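Local coordinates for protein O-methyltransferase family 2 (Planctopirus limnophila, PDB 5I2H) that probably transfers methyl groups from S-adenosyl-L-methionine to hydroxyl oxygens, pairs into a dimer, and in this crystal holds the flavone apigenin, at residues L23-F28 with A315-A320; T30-A35 with T72-M77; D16-F21 with S353-L358; H300-N305 with G327-L332. All blocks are in the same frame, centred on the assembly; numbering follows the deposited sequence. Where two conformers were deposited one is given.

Contact 1: residues L23-F28 with A315-A320. With AGI (5,7-dihydroxy-2-(4-hydroxyphenyl)-4H-chromen-4-one), chain C.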
loop_
_atom_site.group_PDB
_atom_site.type_symbol
_atom_site.label_atom_id
_atom_site.label_comp_id
_atom_site.label_asym_id
_atom_site.label_seq_id
_atom_site.Cartn_x
_atom_site.Cartn_y
_atom_site.Cartn_z
ATOM N N LEU A 23 6.284 -0.676 -2.236
ATOM C CA LEU A 23 5.576 0.238 -1.326
ATOM C C LEU A 23 4.748 1.226 -2.119
ATOM O O LEU A 23 3.632 1.580 -1.721
ATOM C CB LEU A 23 6.562 1.020 -0.450
ATOM C CG LEU A 23 7.214 0.296 0.713
ATOM C CD1 LEU A 23 8.449 1.057 1.180
ATOM C CD2 LEU A 23 6.187 0.187 1.842
ATOM N N PHE A 24 5.313 1.709 -3.232
ATOM C CA PHE A 24 4.658 2.717 -4.047
ATOM C C PHE A 24 3.315 2.250 -4.608
ATOM O O PHE A 24 2.455 3.096 -4.909
ATOM C CB PHE A 24 5.623 3.129 -5.173
ATOM C CG PHE A 24 5.080 4.181 -6.095
ATOM C CD1 PHE A 24 4.851 5.462 -5.640
ATOM C CD2 PHE A 24 4.877 3.896 -7.432
ATOM C CE1 PHE A 24 4.370 6.449 -6.483
ATOM C CE2 PHE A 24 4.398 4.880 -8.306
ATOM C CZ PHE A 24 4.150 6.170 -7.815
ATOM N N ARG A 25 3.105 0.927 -4.770
ATOM C CA ARG A 25 1.823 0.442 -5.301
ATOM C C ARG A 25 0.725 0.357 -4.256
ATOM O O ARG A 25 -0.350 -0.174 -4.572
ATOM C CB ARG A 25 1.923 -0.956 -5.886
ATOM C CG ARG A 25 3.163 -1.265 -6.556
ATOM C CD ARG A 25 3.171 -0.718 -7.902
ATOM N NE ARG A 25 4.380 -1.135 -8.602
ATOM C CZ ARG A 25 4.866 -0.437 -9.610
ATOM N NH1 ARG A 25 5.956 -0.833 -10.234
ATOM N NH2 ARG A 25 4.239 0.696 -9.971
ATOM N N GLY A 26 0.978 0.799 -3.016
ATOM C CA GLY A 26 0.031 0.549 -1.939
ATOM C C GLY A 26 -1.355 1.102 -2.190
ATOM O O GLY A 26 -2.338 0.525 -1.720
ATOM N N ASN A 27 -1.460 2.244 -2.877
ATOM C CA ASN A 27 -2.793 2.813 -3.113
ATOM C C ASN A 27 -3.720 1.828 -3.814
ATOM O O ASN A 27 -4.939 1.885 -3.605
ATOM C CB ASN A 27 -2.731 4.086 -3.970
ATOM C CG ASN A 27 -2.198 3.794 -5.376
ATOM O OD1 ASN A 27 -1.030 3.418 -5.530
ATOM N ND2 ASN A 27 -3.055 3.923 -6.394
ATOM N N PHE A 28 -3.178 0.964 -4.685
ATOM C CA PHE A 28 -4.062 0.052 -5.398
ATOM C C PHE A 28 -4.639 -1.009 -4.488
ATOM O O PHE A 28 -5.705 -1.551 -4.810
ATOM C CB PHE A 28 -3.350 -0.564 -6.604
ATOM C CG PHE A 28 -3.143 0.437 -7.687
ATOM C CD1 PHE A 28 -4.227 0.867 -8.439
ATOM C CD2 PHE A 28 -1.880 1.014 -7.897
ATOM C CE1 PHE A 28 -4.059 1.826 -9.438
ATOM C CE2 PHE A 28 -1.694 1.979 -8.886
ATOM C CZ PHE A 28 -2.801 2.398 -9.655
ATOM N N ALA A 315 0.350 -8.306 -8.507
ATOM C CA ALA A 315 -1.086 -8.088 -8.664
ATOM C C ALA A 315 -1.433 -6.604 -8.488
ATOM O O ALA A 315 -2.322 -6.071 -9.183
ATOM C CB ALA A 315 -1.847 -8.976 -7.674
ATOM N N LEU A 316 -0.736 -5.908 -7.588
ATOM C CA LEU A 316 -1.008 -4.475 -7.434
ATOM C C LEU A 316 -0.459 -3.683 -8.613
ATOM O O LEU A 316 -1.116 -2.765 -9.113
ATOM C CB LEU A 316 -0.440 -3.949 -6.108
ATOM C CG LEU A 316 -1.078 -4.589 -4.847
ATOM C CD1 LEU A 316 -0.510 -3.941 -3.571
ATOM C CD2 LEU A 316 -2.642 -4.445 -4.875
ATOM N N TYR A 317 0.748 -4.016 -9.061
ATOM C CA TYR A 317 1.296 -3.381 -10.255
ATOM C C TYR A 317 0.391 -3.628 -11.459
ATOM O O TYR A 317 0.188 -2.731 -12.293
ATOM C CB TYR A 317 2.715 -3.905 -10.479
ATOM C CG TYR A 317 3.415 -3.342 -11.676
ATOM C CD1 TYR A 317 3.263 -2.013 -12.041
ATOM C CD2 TYR A 317 4.266 -4.135 -12.414
ATOM C CE1 TYR A 317 3.936 -1.497 -13.136
ATOM C CE2 TYR A 317 4.940 -3.630 -13.514
ATOM C CZ TYR A 317 4.754 -2.319 -13.873
ATOM O OH TYR A 317 5.441 -1.817 -14.951
ATOM N N SER A 318 -0.201 -4.830 -11.540
ATOM C CA SER A 318 -1.155 -5.133 -12.609
ATOM C C SER A 318 -2.357 -4.186 -12.599
ATOM O O SER A 318 -2.849 -3.780 -13.664
ATOM C CB SER A 318 -1.615 -6.579 -12.476
ATOM O OG SER A 318 -2.240 -6.969 -13.677
ATOM N N LEU A 319 -2.852 -3.830 -11.408
ATOM C CA LEU A 319 -3.923 -2.841 -11.327
ATOM C C LEU A 319 -3.476 -1.486 -11.848
ATOM O O LEU A 319 -4.267 -0.779 -12.483
ATOM C CB LEU A 319 -4.425 -2.715 -9.898
ATOM C CG LEU A 319 -5.222 -3.932 -9.452
ATOM C CD1 LEU A 319 -5.244 -4.031 -7.892
ATOM C CD2 LEU A 319 -6.658 -3.890 -10.018
ATOM N N ALA A 320 -2.222 -1.098 -11.582
ATOM C CA ALA A 320 -1.700 0.137 -12.166
ATOM C C ALA A 320 -1.683 0.049 -13.688
ATOM O O ALA A 320 -2.082 0.989 -14.375
ATOM C CB ALA A 320 -0.290 0.440 -11.650
HETATM C CAG AGI C . 2.227 6.050 -17.217
HETATM C CAE AGI C . 1.581 7.263 -16.998
HETATM C CAM AGI C . 0.738 7.766 -17.984
HETATM O OAB AGI C . 0.111 8.955 -17.747
HETATM C CAF AGI C . 0.541 7.062 -19.184
HETATM C CAH AGI C . 1.189 5.841 -19.404
HETATM C CAP AGI C . 2.033 5.343 -18.410
HETATM C CAQ AGI C . 2.781 4.060 -18.514
HETATM O OAL AGI C . 3.313 3.658 -17.311
HETATM C CAJ AGI C . 2.948 3.318 -19.697
HETATM C CAR AGI C . 3.676 2.113 -19.667
HETATM O OAA AGI C . 3.852 1.447 -20.717
HETATM C CAT AGI C . 4.271 1.653 -18.356
HETATM C CAS AGI C . 4.035 2.507 -17.169
HETATM C CAK AGI C . 4.534 2.159 -15.926
HETATM C CAN AGI C . 5.270 0.999 -15.781
HETATM O OAC AGI C . 5.748 0.724 -14.546
HETATM C CAI AGI C . 5.542 0.144 -16.860
HETATM C CAO AGI C . 5.082 0.409 -18.139
HETATM O OAD AGI C . 5.378 -0.458 -19.125
#
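Arg25 lies alongside Tyr317, both side chains pointing the same way, where the turn between helices 18-24 and 26-39 passes helix 312-324. Followed outward, Arg25 begins with CB against CB of Leu316, 3.8 Å apart. Its chain then bends at CG (chi2 -80°), which brings CD over the Tyr317 backbone, 4.0 Å from CA. NE continues past CB and CD1 of Tyr317, and the guanidinium arrives over the face of the phenol. CZ stands 3.3 Å from Tyr317 CD1, which sits over the centre of the guanidinium, while NH1 hangs above the ring nearer its rim. The two planes are 19° apart, almost flat on each other. NH2 bonds to Tyr109 OH of the second subunit.

Phe28, one turn later, serves the apolar side. Its CE2 meets Ala320 CB at 3.5 Å, and CD1 touches Leu319 CB at 3.9 Å as the two side chains slide past each other in opposite directions. The backbone N of Ala320 lies over the centre of one ring face; Asn27 ND2 lies over the opposite face. An alanine in place of Phe28 would probably leave the Leu319-Ala320 surface of helix 312-324 without its cover and open a gap between the helices.

Tyr317 belongs to the apigenin pocket, with the ligand at its ring edge; its hydroxyl bond to the ligand is doubtful because the model is too tight there. Arginine, tyrosine and the partner subunit thus meet in one assembly, which probably steadies the pocket-lining ring through its face and couples its position to the dimer interface.

Contact 2: residues T30-A35 with T72-M77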
loop_
_atom_site.group_PDB
_atom_site.type_symbol
_atom_site.label_atom_id
_atom_site.label_comp_id
_atom_site.label_asym_id
_atom_site.label_seq_id
_atom_site.Cartn_x
_atom_site.Cartn_y
_atom_site.Cartn_z
ATOM N N THR A 30 -5.638 -0.263 -1.283
ATOM C CA THR A 30 -6.759 0.483 -0.706
ATOM C C THR A 30 -7.906 0.597 -1.702
ATOM O O THR A 30 -9.070 0.346 -1.373
ATOM C CB THR A 30 -6.287 1.883 -0.321
ATOM O OG1 THR A 30 -5.132 1.758 0.497
ATOM C CG2 THR A 30 -7.398 2.674 0.395
ATOM N N GLU A 31 -7.585 0.995 -2.930
ATOM C CA GLU A 31 -8.620 1.225 -3.933
ATOM C C GLU A 31 -9.342 -0.064 -4.316
ATOM O O GLU A 31 -10.570 -0.067 -4.479
ATOM C CB GLU A 31 -8.001 1.883 -5.157
ATOM C CG GLU A 31 -7.565 3.324 -4.844
ATOM C CD GLU A 31 -6.499 3.850 -5.832
ATOM O OE1 GLU A 31 -6.239 3.197 -6.866
ATOM O OE2 GLU A 31 -5.932 4.929 -5.587
ATOM N N LEU A 32 -8.618 -1.169 -4.479
ATOM C CA LEU A 32 -9.311 -2.400 -4.848
ATOM C C LEU A 32 -10.201 -2.890 -3.705
ATOM O O LEU A 32 -11.299 -3.409 -3.941
ATOM C CB LEU A 32 -8.320 -3.484 -5.259
ATOM C CG LEU A 32 -9.014 -4.773 -5.785
ATOM C CD1 LEU A 32 -9.856 -4.526 -7.027
ATOM C CD2 LEU A 32 -8.006 -5.817 -6.128
ATOM N N LEU A 33 -9.746 -2.720 -2.456
ATOM C CA LEU A 33 -10.580 -3.078 -1.303
ATOM C C LEU A 33 -11.856 -2.253 -1.285
ATOM O O LEU A 33 -12.964 -2.805 -1.170
ATOM C CB LEU A 33 -9.801 -2.894 0.015
ATOM C CG LEU A 33 -8.829 -4.036 0.291
ATOM C CD1 LEU A 33 -7.864 -3.606 1.401
ATOM C CD2 LEU A 33 -9.562 -5.339 0.643
ATOM N N ALA A 34 -11.721 -0.921 -1.401
ATOM C CA ALA A 34 -12.900 -0.055 -1.359
ATOM C C ALA A 34 -13.811 -0.299 -2.558
ATOM O O ALA A 34 -15.043 -0.313 -2.412
ATOM C CB ALA A 34 -12.480 1.424 -1.276
ATOM N N ALA A 35 -13.237 -0.461 -3.756
ATOM C CA ALA A 35 -14.057 -0.772 -4.935
ATOM C C ALA A 35 -14.826 -2.074 -4.731
ATOM O O ALA A 35 -16.015 -2.167 -5.062
ATOM C CB ALA A 35 -13.172 -0.870 -6.186
ATOM N N THR A 72 -7.466 -11.491 -9.469
ATOM C CA THR A 72 -6.063 -11.685 -9.125
ATOM C C THR A 72 -5.661 -10.838 -7.921
ATOM O O THR A 72 -4.974 -11.324 -7.009
ATOM C CB THR A 72 -5.187 -11.376 -10.346
ATOM O OG1 THR A 72 -5.453 -12.375 -11.335
ATOM C CG2 THR A 72 -3.689 -11.361 -10.015
ATOM N N GLY A 73 -6.090 -9.576 -7.882
ATOM C CA GLY A 73 -5.747 -8.736 -6.734
ATOM C C GLY A 73 -6.310 -9.275 -5.426
ATOM O O GLY A 73 -5.620 -9.329 -4.390
ATOM N N LEU A 74 -7.577 -9.684 -5.450
ATOM C CA LEU A 74 -8.187 -10.155 -4.217
ATOM C C LEU A 74 -7.647 -11.523 -3.816
ATOM O O LEU A 74 -7.504 -11.791 -2.621
ATOM C CB LEU A 74 -9.724 -10.192 -4.347
ATOM C CG LEU A 74 -10.365 -8.817 -4.597
ATOM C CD1 LEU A 74 -11.863 -8.956 -4.926
ATOM C CD2 LEU A 74 -10.124 -7.849 -3.426
ATOM N N CYS A 75 -7.317 -12.389 -4.789
ATOM C CA CYS A 75 -6.635 -13.631 -4.448
ATOM C C CYS A 75 -5.296 -13.352 -3.787
ATOM O O CYS A 75 -4.926 -14.010 -2.798
ATOM C CB CYS A 75 -6.409 -14.478 -5.706
ATOM S SG CYS A 75 -7.908 -15.327 -6.331
ATOM N N ALA A 76 -4.544 -12.374 -4.332
ATOM C CA ALA A 76 -3.216 -12.095 -3.819
ATOM C C ALA A 76 -3.266 -11.548 -2.398
ATOM O O ALA A 76 -2.302 -11.734 -1.645
ATOM C CB ALA A 76 -2.488 -11.116 -4.745
HETATM N N MSE A 77 -4.370 -10.893 -2.020
HETATM C CA MSE A 77 -4.573 -10.369 -0.667
HETATM C C MSE A 77 -5.173 -11.437 0.261
HETATM O O MSE A 77 -5.562 -11.134 1.387
HETATM C CB MSE A 77 -5.487 -9.146 -0.708
HETATM C CG MSE A 77 -4.783 -7.880 -1.201
HETATM SE SE MSE A 77 -5.976 -6.298 -1.141
HETATM C CE MSE A 77 -6.248 -6.164 -3.033
#
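Leu32 of helix 26-39 points at helix 64-76, and its CD2 methyl does most of the touching. With CG anti to the backbone N, chi1 -175° directs the isobutyl group at helix 64-76, and CD2 comes to rest on the backbone of Gly73, 3.7 Å from its CA. A beta carbon built on Gly73 would fall 2.4 Å from Leu32 CD2, so the close seat depends on that residue having only hydrogen there.

Around this methyl, two further side chains cross obliquely to Leu32. Leu74 leaves its own helix pointing past the contact, then turns its end inward, so that its CD2 meets Leu32 CD2 at 4.0 Å. Met77, a selenomethionine, approaches from the helix end: its chain bends at the last torsion, and CE lies 3.6 Å from Leu32 CD2.

The selenium of the same residue faces the other leucine. Leu33 CG is 3.9 Å from Met77 SE; this branch point is nearest the selenium, the two methyls slightly farther off. Both Met77 contacts hold for one of its two conformers and are less certain than the packing of Leu32 on Gly73 and Leu74. Every touching group here is apolar and buried. Leu33 and Met77 also pack on Leu23 of the second subunit, and Leu319 of helix 312-324 on Leu32.

Helix-on-helix packing of this kind, followed directly by the hairpin of strands 80-82 and 88-90 beyond Met77, is consistent with the winged-helix-like dimerisation domain of O-methyltransferases, which belongs to the helix-turn-helix clan.

Contact 3: residues D16-F21 with S353-L358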
loop_
_atom_site.group_PDB
_atom_site.type_symbol
_atom_site.label_atom_id
_atom_site.label_comp_id
_atom_site.label_asym_id
_atom_site.label_seq_id
_atom_site.Cartn_x
_atom_site.Cartn_y
_atom_site.Cartn_z
ATOM N N ASP A 16 19.121 -2.608 -3.837
ATOM C CA ASP A 16 18.015 -3.106 -4.649
ATOM C C ASP A 16 16.816 -2.188 -4.415
ATOM O O ASP A 16 16.265 -2.147 -3.313
ATOM C CB ASP A 16 17.697 -4.542 -4.266
ATOM C CG ASP A 16 16.614 -5.173 -5.126
ATOM O OD1 ASP A 16 16.032 -4.501 -5.976
ATOM O OD2 ASP A 16 16.358 -6.376 -4.962
ATOM N N VAL A 17 16.411 -1.466 -5.465
ATOM C CA VAL A 17 15.317 -0.503 -5.383
ATOM C C VAL A 17 13.954 -1.178 -5.277
ATOM O O VAL A 17 12.952 -0.513 -4.964
ATOM C CB VAL A 17 15.368 0.414 -6.630
ATOM C CG1 VAL A 17 14.998 -0.388 -7.894
ATOM C CG2 VAL A 17 14.443 1.654 -6.461
ATOM N N THR A 18 13.888 -2.486 -5.511
ATOM C CA THR A 18 12.593 -3.164 -5.640
ATOM C C THR A 18 11.609 -2.887 -4.501
ATOM O O THR A 18 10.435 -2.600 -4.794
ATOM C CB THR A 18 12.832 -4.678 -5.800
ATOM O OG1 THR A 18 13.684 -4.922 -6.936
ATOM C CG2 THR A 18 11.497 -5.419 -6.002
ATOM N N PRO A 19 11.991 -2.897 -3.222
ATOM C CA PRO A 19 10.979 -2.623 -2.173
ATOM C C PRO A 19 10.332 -1.261 -2.290
ATOM O O PRO A 19 9.204 -1.090 -1.821
ATOM C CB PRO A 19 11.774 -2.701 -0.862
ATOM C CG PRO A 19 13.069 -3.345 -1.240
ATOM C CD PRO A 19 13.321 -3.210 -2.674
ATOM N N ILE A 20 11.027 -0.267 -2.849
ATOM C CA ILE A 20 10.403 1.049 -2.997
ATOM C C ILE A 20 9.256 0.970 -4.003
ATOM O O ILE A 20 8.199 1.577 -3.803
ATOM C CB ILE A 20 11.450 2.106 -3.396
ATOM C CG1 ILE A 20 12.404 2.368 -2.228
ATOM C CG2 ILE A 20 10.739 3.404 -3.867
ATOM C CD1 ILE A 20 13.671 3.137 -2.622
ATOM N N PHE A 21 9.450 0.249 -5.113
ATOM C CA PHE A 21 8.360 0.078 -6.080
ATOM C C PHE A 21 7.173 -0.606 -5.422
ATOM O O PHE A 21 6.017 -0.235 -5.655
ATOM C CB PHE A 21 8.832 -0.758 -7.292
ATOM C CG PHE A 21 9.672 0.014 -8.275
ATOM C CD1 PHE A 21 9.098 1.012 -9.078
ATOM C CD2 PHE A 21 10.992 -0.264 -8.447
ATOM C CE1 PHE A 21 9.866 1.737 -9.994
ATOM C CE2 PHE A 21 11.772 0.473 -9.384
ATOM C CZ PHE A 21 11.208 1.475 -10.133
ATOM N N SER A 353 15.824 -7.784 -12.300
ATOM C CA SER A 353 15.588 -7.132 -11.012
ATOM C C SER A 353 14.268 -6.377 -11.096
ATOM O O SER A 353 13.625 -6.343 -12.148
ATOM C CB SER A 353 16.721 -6.175 -10.621
ATOM O OG SER A 353 16.452 -5.639 -9.328
ATOM N N ALA A 354 13.867 -5.767 -9.976
ATOM C CA ALA A 354 12.586 -5.063 -9.879
ATOM C C ALA A 354 11.444 -5.943 -10.387
ATOM O O ALA A 354 10.546 -5.492 -11.102
ATOM C CB ALA A 354 12.624 -3.716 -10.619
ATOM N N HIS A 355 11.483 -7.221 -10.018
ATOM C CA HIS A 355 10.508 -8.239 -10.411
ATOM C C HIS A 355 10.547 -8.595 -11.896
ATOM O O HIS A 355 9.655 -9.315 -12.372
ATOM C CB HIS A 355 9.089 -7.827 -9.985
ATOM C CG HIS A 355 8.957 -7.621 -8.506
ATOM N ND1 HIS A 355 9.365 -8.570 -7.589
ATOM C CD2 HIS A 355 8.504 -6.570 -7.784
ATOM C CE1 HIS A 355 9.143 -8.118 -6.366
ATOM N NE2 HIS A 355 8.625 -6.907 -6.457
ATOM N N GLY A 356 11.537 -8.115 -12.644
ATOM C CA GLY A 356 11.617 -8.423 -14.062
ATOM C C GLY A 356 12.113 -9.825 -14.323
ATOM O O GLY A 356 12.818 -10.437 -13.504
ATOM N N HIS A 357 11.696 -10.359 -15.466
ATOM C CA HIS A 357 12.115 -11.673 -15.931
ATOM C C HIS A 357 12.406 -11.578 -17.410
ATOM O O HIS A 357 11.641 -10.959 -18.141
ATOM C CB HIS A 357 11.029 -12.728 -15.716
ATOM C CG HIS A 357 10.869 -13.096 -14.288
ATOM N ND1 HIS A 357 10.063 -12.392 -13.417
ATOM C CD2 HIS A 357 11.489 -14.048 -13.553
ATOM C CE1 HIS A 357 10.160 -12.926 -12.211
ATOM N NE2 HIS A 357 11.021 -13.929 -12.264
ATOM N N LEU A 358 13.500 -12.194 -17.842
ATOM C CA LEU A 358 13.837 -12.279 -19.259
ATOM C C LEU A 358 13.354 -13.640 -19.745
ATOM O O LEU A 358 13.863 -14.685 -19.307
ATOM C CB LEU A 358 15.341 -12.105 -19.477
ATOM C CG LEU A 358 15.852 -12.468 -20.875
ATOM C CD1 LEU A 358 15.163 -11.662 -22.012
ATOM C CD2 LEU A 358 17.388 -12.311 -20.921
HETATM O O HOH W 1 15.858 -7.518 -7.403
#
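Thr18, near the N-terminal end of helix 18-24, meets the turn of Ser353 to Gly356 through both branches of its side chain. With chi1 at -57°, OG1 sits beside the backbone N and CG2 anti to it, which sends the hydroxyl toward Ala354 and the methyl toward His355.

The polar contacts gather on OG1. Ala354 N donates to Thr18 OG1 over 3.2 Å, a weak bond because its angle is only 121°. The same hydroxyl gives its proton to Asp16 OD1 at 2.6 Å, meeting the carboxylate on its syn side. Asp16 OD1 also accepts from Thr18 N at 3.0 Å, this time from above the carboxylate plane: a capping bond near the helix start. Two donors thus grip one oxygen and fix the carboxylate's rotation. The other oxygen, OD2, takes a bond from a water that also binds Ser353 OG at 2.8 Å in the conformer described, one of two, so this bridge between the segments is less sure.

The other contacts are apolar. Thr18 CG2 makes a CH-pi contact over the face of the His355 imidazole, 3.6 Å from the centroid and 26° off the ring normal. NE2 of that ring bonds to Asp22. More loosely, Phe21 CD2 approaches Ala354 CB at 4.4 Å.

The geometry of the turn is type I', which connects strand 345-351 to strand 357-362 as a tight hairpin at the edge of the Rossmann-like sheet. Its tip abuts the N-terminal end of helix 18-24, with Ala354 also on helix 154-179 and His355 on helix 312-324, while Phe21 meets Tyr109 of the second subunit edge to face.

Contact 4: residues H300-N305 with G327-L332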
loop_
_atom_site.group_PDB
_atom_site.type_symbol
_atom_site.label_atom_id
_atom_site.label_comp_id
_atom_site.label_asym_id
_atom_site.label_seq_id
_atom_site.Cartn_x
_atom_site.Cartn_y
_atom_site.Cartn_z
ATOM N N HIS A 300 10.871 -9.116 -21.824
ATOM C CA HIS A 300 11.324 -8.718 -20.495
ATOM C C HIS A 300 10.140 -8.089 -19.783
ATOM O O HIS A 300 9.645 -7.049 -20.212
ATOM C CB HIS A 300 12.508 -7.753 -20.586
ATOM C CG HIS A 300 13.079 -7.354 -19.260
ATOM N ND1 HIS A 300 13.248 -6.032 -18.906
ATOM C CD2 HIS A 300 13.522 -8.089 -18.202
ATOM C CE1 HIS A 300 13.769 -5.967 -17.688
ATOM N NE2 HIS A 300 13.946 -7.196 -17.241
ATOM N N ASP A 301 9.641 -8.741 -18.733
ATOM C CA ASP A 301 8.411 -8.249 -18.134
ATOM C C ASP A 301 8.299 -8.846 -16.740
ATOM O O ASP A 301 9.187 -9.585 -16.284
ATOM C CB ASP A 301 7.196 -8.586 -19.033
ATOM C CG ASP A 301 6.155 -7.487 -19.010
ATOM O OD1 ASP A 301 5.593 -7.256 -17.917
ATOM O OD2 ASP A 301 5.955 -6.821 -20.051
ATOM N N VAL A 302 7.237 -8.464 -16.039
ATOM C CA VAL A 302 6.966 -9.067 -14.741
ATOM C C VAL A 302 6.107 -10.308 -14.973
ATOM O O VAL A 302 5.575 -10.510 -16.079
ATOM C CB VAL A 302 6.283 -8.073 -13.780
ATOM C CG1 VAL A 302 7.238 -6.921 -13.460
ATOM C CG2 VAL A 302 4.917 -7.568 -14.373
ATOM N N LEU A 303 5.970 -11.149 -13.953
ATOM C CA LEU A 303 5.200 -12.386 -14.084
ATOM C C LEU A 303 4.233 -12.570 -12.926
ATOM O O LEU A 303 4.651 -12.574 -11.762
ATOM C CB LEU A 303 6.116 -13.601 -14.142
ATOM C CG LEU A 303 7.060 -13.641 -15.341
ATOM C CD1 LEU A 303 8.066 -14.824 -15.144
ATOM C CD2 LEU A 303 6.301 -13.745 -16.663
ATOM N N LEU A 304 2.952 -12.754 -13.250
ATOM C CA LEU A 304 2.027 -13.391 -12.321
ATOM C C LEU A 304 2.301 -14.885 -12.267
ATOM O O LEU A 304 2.846 -15.472 -13.222
ATOM C CB LEU A 304 0.575 -13.171 -12.747
ATOM C CG LEU A 304 0.060 -11.750 -12.581
ATOM C CD1 LEU A 304 -1.270 -11.610 -13.256
ATOM C CD2 LEU A 304 -0.075 -11.376 -11.078
ATOM N N ASN A 305 1.883 -15.513 -11.152
ATOM C CA ASN A 305 2.027 -16.961 -11.043
ATOM C C ASN A 305 1.035 -17.648 -11.992
ATOM O O ASN A 305 0.184 -17.002 -12.616
ATOM C CB ASN A 305 1.872 -17.422 -9.585
ATOM C CG ASN A 305 0.500 -17.140 -9.003
ATOM O OD1 ASN A 305 -0.472 -16.934 -9.724
ATOM N ND2 ASN A 305 0.411 -17.172 -7.671
ATOM N N GLY A 327 -3.641 -3.365 -21.191
ATOM C CA GLY A 327 -3.276 -4.694 -20.741
ATOM C C GLY A 327 -3.319 -4.916 -19.234
ATOM O O GLY A 327 -4.152 -4.350 -18.507
ATOM N N ARG A 328 -2.398 -5.749 -18.772
ATOM C CA ARG A 328 -2.252 -6.113 -17.371
ATOM C C ARG A 328 -0.974 -6.939 -17.279
ATOM O O ARG A 328 -0.343 -7.241 -18.302
ATOM C CB ARG A 328 -3.467 -6.904 -16.871
ATOM C CG ARG A 328 -3.693 -8.244 -17.652
ATOM C CD ARG A 328 -4.461 -9.259 -16.743
ATOM N NE ARG A 328 -4.943 -10.447 -17.446
ATOM C CZ ARG A 328 -4.343 -11.635 -17.457
ATOM N NH1 ARG A 328 -3.205 -11.837 -16.776
ATOM N NH2 ARG A 328 -4.873 -12.630 -18.173
ATOM N N ALA A 329 -0.578 -7.297 -16.045
ATOM C CA ALA A 329 0.506 -8.273 -15.930
ATOM C C ALA A 329 0.002 -9.635 -16.384
ATOM O O ALA A 329 -1.176 -9.975 -16.193
ATOM C CB ALA A 329 1.029 -8.358 -14.490
ATOM N N TYR A 330 0.911 -10.415 -16.980
ATOM C CA TYR A 330 0.614 -11.748 -17.488
ATOM C C TYR A 330 1.512 -12.784 -16.803
ATOM O O TYR A 330 2.537 -12.438 -16.205
ATOM C CB TYR A 330 0.794 -11.809 -19.027
ATOM C CG TYR A 330 -0.216 -10.964 -19.760
ATOM C CD1 TYR A 330 -1.570 -11.325 -19.782
ATOM C CD2 TYR A 330 0.163 -9.801 -20.439
ATOM C CE1 TYR A 330 -2.524 -10.544 -20.474
ATOM C CE2 TYR A 330 -0.765 -9.038 -21.122
ATOM C CZ TYR A 330 -2.111 -9.410 -21.136
ATOM O OH TYR A 330 -3.037 -8.635 -21.807
ATOM N N SER A 331 1.133 -14.069 -16.910
ATOM C CA SER A 331 1.925 -15.164 -16.355
ATOM C C SER A 331 2.898 -15.723 -17.404
ATOM O O SER A 331 2.766 -15.472 -18.601
ATOM C CB SER A 331 1.024 -16.308 -15.875
ATOM O OG SER A 331 0.351 -16.865 -17.010
ATOM N N LEU A 332 3.877 -16.516 -16.936
ATOM C CA LEU A 332 4.772 -17.190 -17.872
ATOM C C LEU A 332 3.978 -18.085 -18.809
ATOM O O LEU A 332 4.247 -18.119 -20.018
ATOM C CB LEU A 332 5.832 -18.006 -17.134
ATOM C CG LEU A 332 6.891 -18.741 -18.003
ATOM C CD1 LEU A 332 7.681 -17.810 -18.910
ATOM C CD2 LEU A 332 7.873 -19.511 -17.144
HETATM O O HOH W 2 3.573 -9.215 -17.440
HETATM O O HOH W 3 4.292 -17.445 -14.206
#
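Leu304 and Tyr330 hold together two irregular stretches, the exit of strand 296-301 and the loop leading into helix 332-341, by one backbone hydrogen bond amid apolar packing. Leu304 N donates to Tyr330 O at 3.0 Å and 155°, from above the carbonyl plane. That oxygen also receives a CA-H...O contact from Leu303 CA at 3.4 Å. Two waters add bridges: one joins Asp301 OD1 and Val302 O to Tyr330 N, the other joins Leu304 O to Leu332 N.

Ala329 CB fits between Val302 CG2 and Leu304 CG, 4.0 Å from each. Arg328 is extended from CG to NE, and Tyr330 CD1 lies 3.4 Å above the plane of the Arg328 guanidinium, toward its rim. Arg328 NH1 donates to Ala329 O at 2.8 Å, in the carbonyl plane, and NH2 forms a salt bridge with Glu334. Replacing Arg328 with a leucine would probably leave Glu334 without its opposite charge and Ala329 O without its donor.

This buried contact lies where the methyltransferase part meets helix 64-76 of the dimerisation part: Leu304 rests on Thr72 of that helix and Ile314 of helix 312-324, whereas Leu303 and Leu332 pack on Ile359 of strand 357-362.

How the contacts relate
Contacts 1, 2 and 4 are buried, whereas contact 3 is only partly so and reaches the surface at Asp16. Contacts 1 and 2 share helix 26-39 and meet directly, Leu319 CD1 lying 3.7 Å from Leu32 CD2; contacts 1 and 3 share helix 18-24. Contacts 3 and 4 adjoin on neighbouring strands of the same sheet, with a probable hydrogen bond from His357 to Asp301. The chemistry follows position: purely apolar between the helices of contact 2, a charged group over an aromatic ring beside the ligand in contact 1, a helix cap and a CH-pi contact at the hairpin tip, a backbone bond with water bridges and apolar packing in contact 4. Contacts 1 to 3 touch the second subunit; contact 4 does not.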